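Local atomic coordinates of HTH-type transcriptional regulator mcbR (Escherichia coli UMEA 3718-1, PDB entry 4P9F), a protein that represses transcription of mcbA by binding its promoter region, preventing overproduction of colanic acid and mucoidy, and is important for biofilm formation. Residues A[38-42]-A[43-47]; A[16-20]-A[21-25]; A[108-111]-A[112-115]. All blocks are in the same frame, centred on the assembly; numbering follows the deposited sequence.

Contact 1 of 3, residues A[38-42]-A[43-47]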
ATOM      1  N   LEU A  38     -20.081 -19.991  -7.128  1.00 28.09           N
ATOM      2  CA  LEU A  38     -19.012 -20.040  -8.128  1.00 25.63           C
ATOM      3  C   LEU A  38     -18.791 -21.440  -8.683  1.00 29.98           C
ATOM      4  O   LEU A  38     -17.945 -21.642  -9.566  1.00 32.11           O
ATOM      5  CB  LEU A  38     -17.698 -19.519  -7.529  1.00 31.31           C
ATOM      6  CG  LEU A  38     -17.754 -18.071  -7.026  1.00 30.58           C
ATOM      7  CD1 LEU A  38     -16.424 -17.612  -6.486  1.00 34.66           C
ATOM      8  CD2 LEU A  38     -18.255 -17.144  -8.129  1.00 30.86           C
ATOM      9  N   GLY A  39     -19.543 -22.408  -8.161  1.00 25.21           N
ATOM     10  CA  GLY A  39     -19.402 -23.796  -8.587  1.00 24.32           C
ATOM     11  C   GLY A  39     -18.016 -24.349  -8.293  1.00 28.50           C
ATOM     12  O   GLY A  39     -17.495 -25.157  -9.063  1.00 29.78           O
HETATM   13  N   MSE A  40     -17.431 -23.915  -7.175  1.00 23.72           N
HETATM   14  CA  MSE A  40     -16.068 -24.301  -6.802  1.00 25.24           C
HETATM   15  C   MSE A  40     -15.990 -25.033  -5.486  1.00 29.17           C
HETATM   16  O   MSE A  40     -16.899 -24.961  -4.670  1.00 25.73           O
HETATM   17  CB  MSE A  40     -15.158 -23.078  -6.679  1.00 26.61           C
HETATM   18  CG  MSE A  40     -14.814 -22.426  -7.981  1.00 37.19           C
HETATM   19 SE   MSE A  40     -13.603 -20.927  -7.660  0.81 35.09          SE
HETATM   20  CE  MSE A  40     -13.610 -20.262  -9.488  1.00 29.66           C
ATOM     21  N   SER A  41     -14.852 -25.688  -5.267  1.00 35.03           N
ATOM     22  CA  SER A  41     -14.472 -26.172  -3.946  1.00 34.50           C
ATOM     23  C   SER A  41     -14.312 -25.012  -2.975  1.00 30.84           C
ATOM     24  O   SER A  41     -14.016 -23.885  -3.372  1.00 22.31           O
ATOM     25  CB  SER A  41     -13.171 -26.974  -4.006  1.00 29.95           C
ATOM     26  OG  SER A  41     -13.324 -28.031  -4.926  1.00 45.04           O
ATOM     27  N   ILE A  42     -14.553 -25.295  -1.703  1.00 26.63           N
ATOM     28  CA  ILE A  42     -14.313 -24.341  -0.621  1.00 29.82           C
ATOM     29  C   ILE A  42     -12.884 -23.801  -0.588  1.00 25.97           C
ATOM     30  O   ILE A  42     -12.644 -22.628  -0.262  1.00 23.93           O
ATOM     31  CB  ILE A  42     -14.581 -25.024   0.757  1.00 41.49           C
ATOM     32  CG1 ILE A  42     -16.054 -25.339   0.921  1.00 45.09           C
ATOM     33  CG2 ILE A  42     -14.196 -24.118   1.896  1.00 44.43           C
ATOM     34  CD1 ILE A  42     -16.907 -24.133   0.839  1.00 37.36           C
ATOM     35  N   THR A  43     -11.933 -24.674  -0.906  1.00 21.58           N
ATOM     36  CA  THR A  43     -10.513 -24.347  -0.731  1.00 28.72           C
ATOM     37  C   THR A  43     -10.025 -23.062  -1.428  1.00 27.17           C
ATOM     38  O   THR A  43      -9.495 -22.186  -0.755  1.00 28.13           O
ATOM     39  CB  THR A  43      -9.629 -25.523  -1.173  1.00 31.74           C
ATOM     40  OG1 THR A  43      -9.975 -26.674  -0.393  1.00 34.72           O
ATOM     41  CG2 THR A  43      -8.165 -25.181  -0.975  1.00 35.55           C
ATOM     42  N   PRO A  44     -10.234 -22.921  -2.757  1.00 22.73           N
ATOM     43  CA  PRO A  44      -9.725 -21.652  -3.316  1.00 25.44           C
ATOM     44  C   PRO A  44     -10.536 -20.424  -2.877  1.00 25.33           C
ATOM     45  O   PRO A  44      -9.987 -19.333  -2.794  1.00 23.75           O
ATOM     46  CB  PRO A  44      -9.851 -21.846  -4.835  1.00 24.00           C
ATOM     47  CG  PRO A  44     -10.970 -22.865  -5.006  1.00 25.47           C
ATOM     48  CD  PRO A  44     -10.829 -23.799  -3.790  1.00 24.77           C
ATOM     49  N   VAL A  45     -11.811 -20.620  -2.566  1.00 27.11           N
ATOM     50  CA  VAL A  45     -12.673 -19.517  -2.118  1.00 21.70           C
ATOM     51  C   VAL A  45     -12.240 -19.041  -0.738  1.00 24.20           C
ATOM     52  O   VAL A  45     -12.017 -17.844  -0.528  1.00 21.67           O
ATOM     53  CB  VAL A  45     -14.150 -19.948  -2.109  1.00 19.13           C
ATOM     54  CG1 VAL A  45     -15.034 -18.808  -1.586  1.00 21.13           C
ATOM     55  CG2 VAL A  45     -14.551 -20.340  -3.544  1.00 18.84           C
ATOM     56  N   ARG A  46     -12.076 -19.985   0.197  1.00 19.62           N
ATOM     57  CA  ARG A  46     -11.577 -19.629   1.527  1.00 23.55           C
ATOM     58  C   ARG A  46     -10.197 -18.953   1.471  1.00 25.26           C
ATOM     59  O   ARG A  46      -9.960 -17.964   2.174  1.00 19.82           O
ATOM     60  CB  ARG A  46     -11.503 -20.867   2.428  1.00 25.17           C
ATOM     61  CG  ARG A  46     -11.095 -20.522   3.875  1.00 34.33           C
ATOM     62  CD  ARG A  46     -10.810 -21.769   4.727  1.00 47.88           C
ATOM     63  NE  ARG A  46      -9.662 -22.502   4.206  1.00 58.47           N
ATOM     64  CZ  ARG A  46      -9.736 -23.685   3.600  1.00 66.10           C
ATOM     65  NH1 ARG A  46     -10.906 -24.301   3.473  1.00 64.61           N
ATOM     66  NH2 ARG A  46      -8.635 -24.264   3.139  1.00 70.30           N
ATOM     67  N   GLU A  47      -9.291 -19.460   0.630  1.00 29.01           N
ATOM     68  CA  GLU A  47      -7.962 -18.849   0.542  1.00 28.10           C
ATOM     69  C   GLU A  47      -8.011 -17.415   0.022  1.00 22.97           C
ATOM     70  O   GLU A  47      -7.256 -16.542   0.485  1.00 24.44           O
ATOM     71  CB  GLU A  47      -7.015 -19.662  -0.357  1.00 27.38           C
ATOM     72  CG  GLU A  47      -6.630 -21.010   0.201  1.00 38.30           C
ATOM     73  CD  GLU A  47      -5.656 -21.765  -0.704  1.00 59.62           C
ATOM     74  OE1 GLU A  47      -5.456 -21.353  -1.870  1.00 63.31           O
ATOM     75  OE2 GLU A  47      -5.096 -22.781  -0.248  1.00 65.11           O
TER

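Contact 2 of 3, residues A[16-20]-A[21-25]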
ATOM      1  N   HIS A  16     -12.415  -6.607  -7.098  1.00 24.02           N
ATOM      2  CA  HIS A  16     -13.189  -5.805  -8.036  1.00 25.83           C
ATOM      3  C   HIS A  16     -14.540  -5.416  -7.434  1.00 21.08           C
ATOM      4  O   HIS A  16     -14.907  -4.246  -7.438  1.00 24.57           O
ATOM      5  CB  HIS A  16     -13.371  -6.563  -9.363  1.00 31.10           C
ATOM      6  CG  HIS A  16     -14.060  -5.759 -10.423  1.00 37.87           C
ATOM      7  ND1 HIS A  16     -15.417  -5.827 -10.642  1.00 42.78           N
ATOM      8  CD2 HIS A  16     -13.595  -4.800 -11.262  1.00 39.36           C
ATOM      9  CE1 HIS A  16     -15.754  -4.987 -11.610  1.00 34.68           C
ATOM     10  NE2 HIS A  16     -14.666  -4.350 -11.998  1.00 38.64           N
ATOM     11  N   GLN A  17     -15.248  -6.397  -6.874  1.00 17.64           N
ATOM     12  CA  GLN A  17     -16.537  -6.168  -6.222  1.00 20.36           C
ATOM     13  C   GLN A  17     -16.420  -5.156  -5.076  1.00 26.68           C
ATOM     14  O   GLN A  17     -17.230  -4.244  -4.968  1.00 29.14           O
ATOM     15  CB  GLN A  17     -17.088  -7.484  -5.651  1.00 24.10           C
ATOM     16  CG  GLN A  17     -17.432  -8.525  -6.693  1.00 31.01           C
ATOM     17  CD  GLN A  17     -18.512  -8.051  -7.636  1.00 44.63           C
ATOM     18  OE1 GLN A  17     -18.309  -7.984  -8.847  1.00 55.52           O
ATOM     19  NE2 GLN A  17     -19.676  -7.731  -7.087  1.00 40.58           N
ATOM     20  N   LEU A  18     -15.386  -5.311  -4.248  1.00 28.23           N
ATOM     21  CA  LEU A  18     -15.141  -4.379  -3.143  1.00 27.65           C
ATOM     22  C   LEU A  18     -14.874  -2.984  -3.689  1.00 23.24           C
ATOM     23  O   LEU A  18     -15.514  -2.033  -3.264  1.00 27.00           O
ATOM     24  CB  LEU A  18     -13.975  -4.852  -2.268  1.00 23.84           C
ATOM     25  CG  LEU A  18     -14.269  -6.030  -1.330  1.00 28.74           C
ATOM     26  CD1 LEU A  18     -12.967  -6.608  -0.790  1.00 23.61           C
ATOM     27  CD2 LEU A  18     -15.188  -5.610  -0.156  1.00 25.64           C
ATOM     28  N   SER A  19     -13.992  -2.891  -4.683  1.00 24.49           N
ATOM     29  CA  SER A  19     -13.557  -1.627  -5.273  1.00 31.66           C
ATOM     30  C   SER A  19     -14.669  -0.787  -5.905  1.00 34.90           C
ATOM     31  O   SER A  19     -14.633   0.452  -5.828  1.00 30.22           O
ATOM     32  CB  SER A  19     -12.505  -1.884  -6.355  1.00 34.41           C
ATOM     33  OG  SER A  19     -11.344  -2.445  -5.781  1.00 49.39           O
ATOM     34  N   ILE A  20     -15.645  -1.443  -6.525  1.00 28.15           N
ATOM     35  CA  ILE A  20     -16.721  -0.712  -7.205  1.00 31.25           C
ATOM     36  C   ILE A  20     -17.931  -0.464  -6.301  1.00 33.55           C
ATOM     37  O   ILE A  20     -18.968   0.020  -6.759  1.00 33.36           O
ATOM     38  CB  ILE A  20     -17.206  -1.447  -8.462  1.00 28.98           C
ATOM     39  CG1 ILE A  20     -17.875  -2.771  -8.073  1.00 30.74           C
ATOM     40  CG2 ILE A  20     -16.055  -1.641  -9.452  1.00 30.57           C
ATOM     41  CD1 ILE A  20     -18.506  -3.516  -9.247  1.00 35.82           C
ATOM     42  N   GLY A  21     -17.788  -0.787  -5.018  1.00 28.52           N
ATOM     43  CA  GLY A  21     -18.845  -0.568  -4.039  1.00 29.98           C
ATOM     44  C   GLY A  21     -20.011  -1.545  -4.090  1.00 30.86           C
ATOM     45  O   GLY A  21     -21.093  -1.272  -3.556  1.00 30.70           O
ATOM     46  N   ALA A  22     -19.786  -2.711  -4.689  1.00 26.48           N
ATOM     47  CA  ALA A  22     -20.830  -3.722  -4.820  1.00 31.42           C
ATOM     48  C   ALA A  22     -21.125  -4.428  -3.492  1.00 35.93           C
ATOM     49  O   ALA A  22     -22.200  -4.993  -3.307  1.00 37.72           O
ATOM     50  CB  ALA A  22     -20.434  -4.759  -5.894  1.00 29.72           C
ATOM     51  N   LEU A  23     -20.194  -4.364  -2.549  1.00 31.54           N
ATOM     52  CA  LEU A  23     -20.415  -5.030  -1.267  1.00 26.24           C
ATOM     53  C   LEU A  23     -20.659  -3.990  -0.184  1.00 31.69           C
ATOM     54  O   LEU A  23     -19.897  -3.030  -0.037  1.00 33.89           O
ATOM     55  CB  LEU A  23     -19.217  -5.910  -0.895  1.00 27.21           C
ATOM     56  CG  LEU A  23     -18.889  -6.975  -1.950  1.00 30.94           C
ATOM     57  CD1 LEU A  23     -17.713  -7.815  -1.518  1.00 27.66           C
ATOM     58  CD2 LEU A  23     -20.092  -7.838  -2.234  1.00 34.67           C
ATOM     59  N   LYS A  24     -21.724  -4.191   0.581  1.00 26.20           N
ATOM     60  CA  LYS A  24     -22.126  -3.236   1.604  1.00 30.83           C
ATOM     61  C   LYS A  24     -21.235  -3.348   2.842  1.00 33.12           C
ATOM     62  O   LYS A  24     -20.930  -4.451   3.277  1.00 25.12           O
ATOM     63  CB  LYS A  24     -23.593  -3.475   1.984  1.00 31.07           C
ATOM     64  CG  LYS A  24     -24.168  -2.451   2.948  1.00 42.80           C
ATOM     65  CD  LYS A  24     -25.663  -2.665   3.101  1.00 46.62           C
ATOM     66  CE  LYS A  24     -26.294  -1.594   3.973  1.00 50.07           C
ATOM     67  NZ  LYS A  24     -27.771  -1.784   4.055  1.00 55.48           N
ATOM     68  N   PRO A  25     -20.831  -2.201   3.416  1.00 30.30           N
ATOM     69  CA  PRO A  25     -20.088  -2.217   4.679  1.00 32.03           C
ATOM     70  C   PRO A  25     -20.811  -3.075   5.715  1.00 37.64           C
ATOM     71  O   PRO A  25     -22.037  -3.003   5.824  1.00 29.56           O
ATOM     72  CB  PRO A  25     -20.088  -0.742   5.106  1.00 34.33           C
ATOM     73  CG  PRO A  25     -20.188   0.004   3.842  1.00 32.14           C
ATOM     74  CD  PRO A  25     -21.035  -0.828   2.915  1.00 24.82           C
TER
HETATM   75  O   HOH W   1     -17.885  -2.784  -1.885  1.00 24.11           O

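Contact 3 of 3, residues A[108-111]-A[112-115]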
ATOM      1  N   GLU A 108     -10.906   6.142 -25.852  1.00 56.49           N
ATOM      2  CA  GLU A 108     -11.978   5.143 -25.969  1.00 54.46           C
ATOM      3  C   GLU A 108     -12.651   4.892 -24.608  1.00 45.72           C
ATOM      4  O   GLU A 108     -13.875   4.832 -24.507  1.00 45.20           O
ATOM      5  CB  GLU A 108     -11.443   3.826 -26.550  1.00 51.70           C
ATOM      6  CG  GLU A 108     -10.839   3.939 -27.935  1.00 61.45           C
ATOM      7  CD  GLU A 108     -10.369   2.598 -28.484  1.00 79.07           C
ATOM      8  OE1 GLU A 108     -10.851   1.544 -28.001  1.00 82.08           O
ATOM      9  OE2 GLU A 108      -9.534   2.601 -29.415  1.00 84.11           O
ATOM     10  N   LEU A 109     -11.849   4.760 -23.560  1.00 49.73           N
ATOM     11  CA  LEU A 109     -12.409   4.559 -22.223  1.00 47.94           C
ATOM     12  C   LEU A 109     -13.290   5.745 -21.810  1.00 45.43           C
ATOM     13  O   LEU A 109     -14.345   5.562 -21.211  1.00 47.77           O
ATOM     14  CB  LEU A 109     -11.289   4.324 -21.211  1.00 43.99           C
ATOM     15  CG  LEU A 109     -10.647   2.933 -21.270  1.00 43.95           C
ATOM     16  CD1 LEU A 109      -9.452   2.851 -20.355  1.00 39.42           C
ATOM     17  CD2 LEU A 109     -11.653   1.867 -20.877  1.00 42.58           C
ATOM     18  N   LEU A 110     -12.882   6.955 -22.181  1.00 48.92           N
ATOM     19  CA  LEU A 110     -13.648   8.156 -21.866  1.00 41.74           C
ATOM     20  C   LEU A 110     -15.022   8.154 -22.528  1.00 43.40           C
ATOM     21  O   LEU A 110     -16.020   8.589 -21.944  1.00 40.37           O
ATOM     22  CB  LEU A 110     -12.864   9.397 -22.303  1.00 45.63           C
ATOM     23  CG  LEU A 110     -12.893  10.583 -21.352  1.00 57.67           C
ATOM     24  CD1 LEU A 110     -12.593  10.090 -19.955  1.00 58.07           C
ATOM     25  CD2 LEU A 110     -11.862  11.608 -21.774  1.00 62.89           C
ATOM     26  N   GLU A 111     -15.066   7.655 -23.759  1.00 47.26           N
ATOM     27  CA  GLU A 111     -16.330   7.513 -24.477  1.00 47.59           C
ATOM     28  C   GLU A 111     -17.231   6.497 -23.772  1.00 45.43           C
ATOM     29  O   GLU A 111     -18.439   6.714 -23.647  1.00 46.91           O
ATOM     30  CB  GLU A 111     -16.093   7.084 -25.914  1.00 51.61           C
ATOM     31  CG  GLU A 111     -15.309   8.098 -26.728  1.00 59.45           C
ATOM     32  CD  GLU A 111     -15.037   7.632 -28.143  1.00 69.25           C
ATOM     33  OE1 GLU A 111     -14.249   8.310 -28.830  1.00 68.71           O
ATOM     34  OE2 GLU A 111     -15.613   6.600 -28.570  1.00 76.37           O
ATOM     35  N   LYS A 112     -16.638   5.390 -23.324  1.00 44.72           N
ATOM     36  CA  LYS A 112     -17.369   4.386 -22.548  1.00 43.87           C
ATOM     37  C   LYS A 112     -17.966   5.027 -21.302  1.00 43.30           C
ATOM     38  O   LYS A 112     -19.125   4.776 -20.946  1.00 44.39           O
ATOM     39  CB  LYS A 112     -16.448   3.239 -22.133  1.00 47.55           C
ATOM     40  CG  LYS A 112     -15.950   2.374 -23.279  1.00 55.19           C
ATOM     41  CD  LYS A 112     -17.077   1.774 -24.067  1.00 56.36           C
ATOM     42  CE  LYS A 112     -16.521   0.911 -25.197  1.00 62.03           C
ATOM     43  NZ  LYS A 112     -17.590   0.161 -25.912  1.00 70.36           N
ATOM     44  N   LEU A 113     -17.177   5.885 -20.649  1.00 41.18           N
ATOM     45  CA  LEU A 113     -17.629   6.541 -19.425  1.00 40.50           C
ATOM     46  C   LEU A 113     -18.844   7.426 -19.689  1.00 44.45           C
ATOM     47  O   LEU A 113     -19.826   7.377 -18.944  1.00 48.20           O
ATOM     48  CB  LEU A 113     -16.494   7.379 -18.801  1.00 39.79           C
ATOM     49  CG  LEU A 113     -16.791   8.024 -17.448  1.00 38.77           C
ATOM     50  CD1 LEU A 113     -17.194   6.962 -16.415  1.00 43.99           C
ATOM     51  CD2 LEU A 113     -15.617   8.885 -16.933  1.00 40.23           C
ATOM     52  N   GLN A 114     -18.790   8.221 -20.756  1.00 49.64           N
ATOM     53  CA  GLN A 114     -19.917   9.077 -21.111  1.00 51.14           C
ATOM     54  C   GLN A 114     -21.165   8.242 -21.396  1.00 50.23           C
ATOM     55  O   GLN A 114     -22.269   8.572 -20.945  1.00 48.70           O
ATOM     56  CB  GLN A 114     -19.567   9.946 -22.328  1.00 58.75           C
ATOM     57  CG  GLN A 114     -20.746  10.692 -22.951  1.00 66.29           C
ATOM     58  CD  GLN A 114     -21.359  11.729 -22.018  1.00 73.94           C
ATOM     59  OE1 GLN A 114     -20.649  12.462 -21.324  1.00 73.57           O
ATOM     60  NE2 GLN A 114     -22.685  11.797 -22.002  1.00 77.64           N
ATOM     61  N   GLN A 115     -20.978   7.151 -22.131  1.00 48.34           N
ATOM     62  CA  GLN A 115     -22.087   6.262 -22.470  1.00 54.25           C
ATOM     63  C   GLN A 115     -22.682   5.712 -21.193  1.00 50.99           C
ATOM     64  O   GLN A 115     -23.900   5.622 -21.061  1.00 50.63           O
ATOM     65  CB  GLN A 115     -21.629   5.132 -23.387  1.00 58.03           C
ATOM     66  CG  GLN A 115     -21.164   5.601 -24.751  1.00 61.53           C
ATOM     67  CD  GLN A 115     -20.463   4.503 -25.513  1.00 69.01           C
ATOM     68  OE1 GLN A 115     -20.569   3.323 -25.166  1.00 73.36           O
ATOM     69  NE2 GLN A 115     -19.730   4.880 -26.552  1.00 73.50           N
TER

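Contact 1 of 3, residues A[38-42]-A[43-47]
The turn of the helix-turn-helix motif joins helix 31-38 to helix 42-54, probably the recognition helix as the second of the motif, and here Met40 packs against Pro44 while Ile42 reaches Arg46. The first helix closes in a Schellman motif at Gly39, whose positive phi swings the chain round. Met40, built as selenomethionine, runs out extended beyond CB, which sets its SE 4.2 Å from CG of the Pro44 ring. Met40 CB lies 4.2 Å from Val45 CG2, the methyl that Leu38 CD1 meets more loosely at 4.4 Å. Met40 and Leu38 also touch Val10, and Pro44 touches Leu6, both partners being on helix 6-19, and buried Val45 turns to Leu34 of helix 31-38. Proline suits the first turn, where a backbone nitrogen has no helical i-4 carbonyl to bond to and the missing hydrogen costs nothing; Pro44 CD rests 3.2 Å from Ser41 O. The first i to i+4 bond of the new helix runs from Arg46 N to Ile42 O, 2.7 Å long and almost straight at 176°. The side chains of the same two residues cross at about a right angle, a bend at chi3 (64°) bringing Arg46 NH1 to 3.7 Å from Ile42 CG2.

Contact 2 of 3, residues A[16-20]-A[21-25]
Ala22 and Gly21 fold back on Gln17 and Leu18 in a Schellman motif that ends helix 6-19 of the winged-helix domain, and the account divides into backbone, water and side-chain interactions. Among the backbone bonds, Ala22 N reaches over the turn to Gln17 O at 3.0 Å, the i to i+5 bond that defines the motif. Inside it, Gly21 N bonds to Leu18 O at 3.1 Å, with the donor standing 57° out of the carbonyl plane. Gly21, the C-prime residue, has the positive phi (75°) that reverses the chain so that both N-H groups point back into the last turn.

One water extends this pattern: it lies 2.8 Å from Leu18 O, to which it probably donates, and accepts from Leu23 N at 2.9 Å. Leu18 O thus receives Gly21 N and probably the water, and the departing chain is tied to the helix through Leu23.

The apolar part has two patches. Leu18 CD2 meets Leu23 CD1 at 3.6 Å, their side chains crossing at a slant, and both leucines also touch Val68. In the second patch, Ile20 CG1 lies 3.9 Å from Ala22 CB; a chi1 of 66° turns this branch toward the following residues, 3.6 Å from Gly21 N. Ile20 also packs on Glu123 and Ile126 of helix 122-138. Gln17, bent at chi2, turns its NE2 to 3.3 Å from Ala22 CB.

Within the turn, Ile20 O accepts from Tyr164 OH and Gly21 O bonds to His161 ND1. Carbonyls that the end of a helix leaves without helical donors thus find them in the turn, probably in water, and, for Ile20 and Gly21, in side chains of the C-terminal domain, fixing the helix end against that domain.

Contact 3 of 3, residues A[108-111]-A[112-115]
Leu113 has CG anti to its own backbone N (chi1 -175°), which carries CD2 to 4.4 Å from Leu110 CD1, one turn back on helix 100-119. Both leucines are buried: they lean on Tyr179 of helix 177-187, and Leu110 also meets Phe132 and Leu113 Val128 of helix 122-138. The pair therefore belongs to the helical bundle of the FCD domain, the C-terminal domain of this GntR subfamily.

On the exposed side, Gln115 differs, with CG beside the backbone N (chi1 -65°), and runs back, extended, past the Glu111 carbonyl. Its CG approaches Glu111 O to 3.1 Å, and its NE2 lies 4.3 Å from Glu111 CB. Lys112, bent at chi2, similarly brings CG to 3.4 Å from Glu108 O before its chain leads away.

Beneath these side chains run four successive i to i+4 bonds. That from Leu113 N to Leu109 O measures 2.9 Å, and the one from Gln115 N to Glu111 O is 3.0 Å. Each donor is somewhat tilted from its carbonyl plane, as in a regular alpha-helix.

The division of chemistry is that of an amphipathic helix: leucines supply apolar packing toward two neighbouring helices, whereas the exposed Glu108, Glu111, Lys112 and Gln115 lie on the outer side, although Lys112 also touches Val128, and backbone bonding satisfies the peptide groups between.

How the contacts relate
The three contacts follow one another along the chain and illustrate three helix contexts: an end (contact 2), a turn between helices (contact 1) and a regular interior (contact 3). Contacts 1 and 2 share the GntR-family DNA-binding region, with centres 19 Å apart, and are related through helix 6-19, whose earlier residues pack on the helix-turn-helix while its end forms contact 2. Contact 3 belongs to the FCD domain, 22 Å from contact 2 and 35 Å from contact 1, centre to centre. Helix 122-138 relates contacts 2 and 3, touched by Ile20 of one and Leu113 of the other. Contact 1 alone lies in the DNA-binding motif.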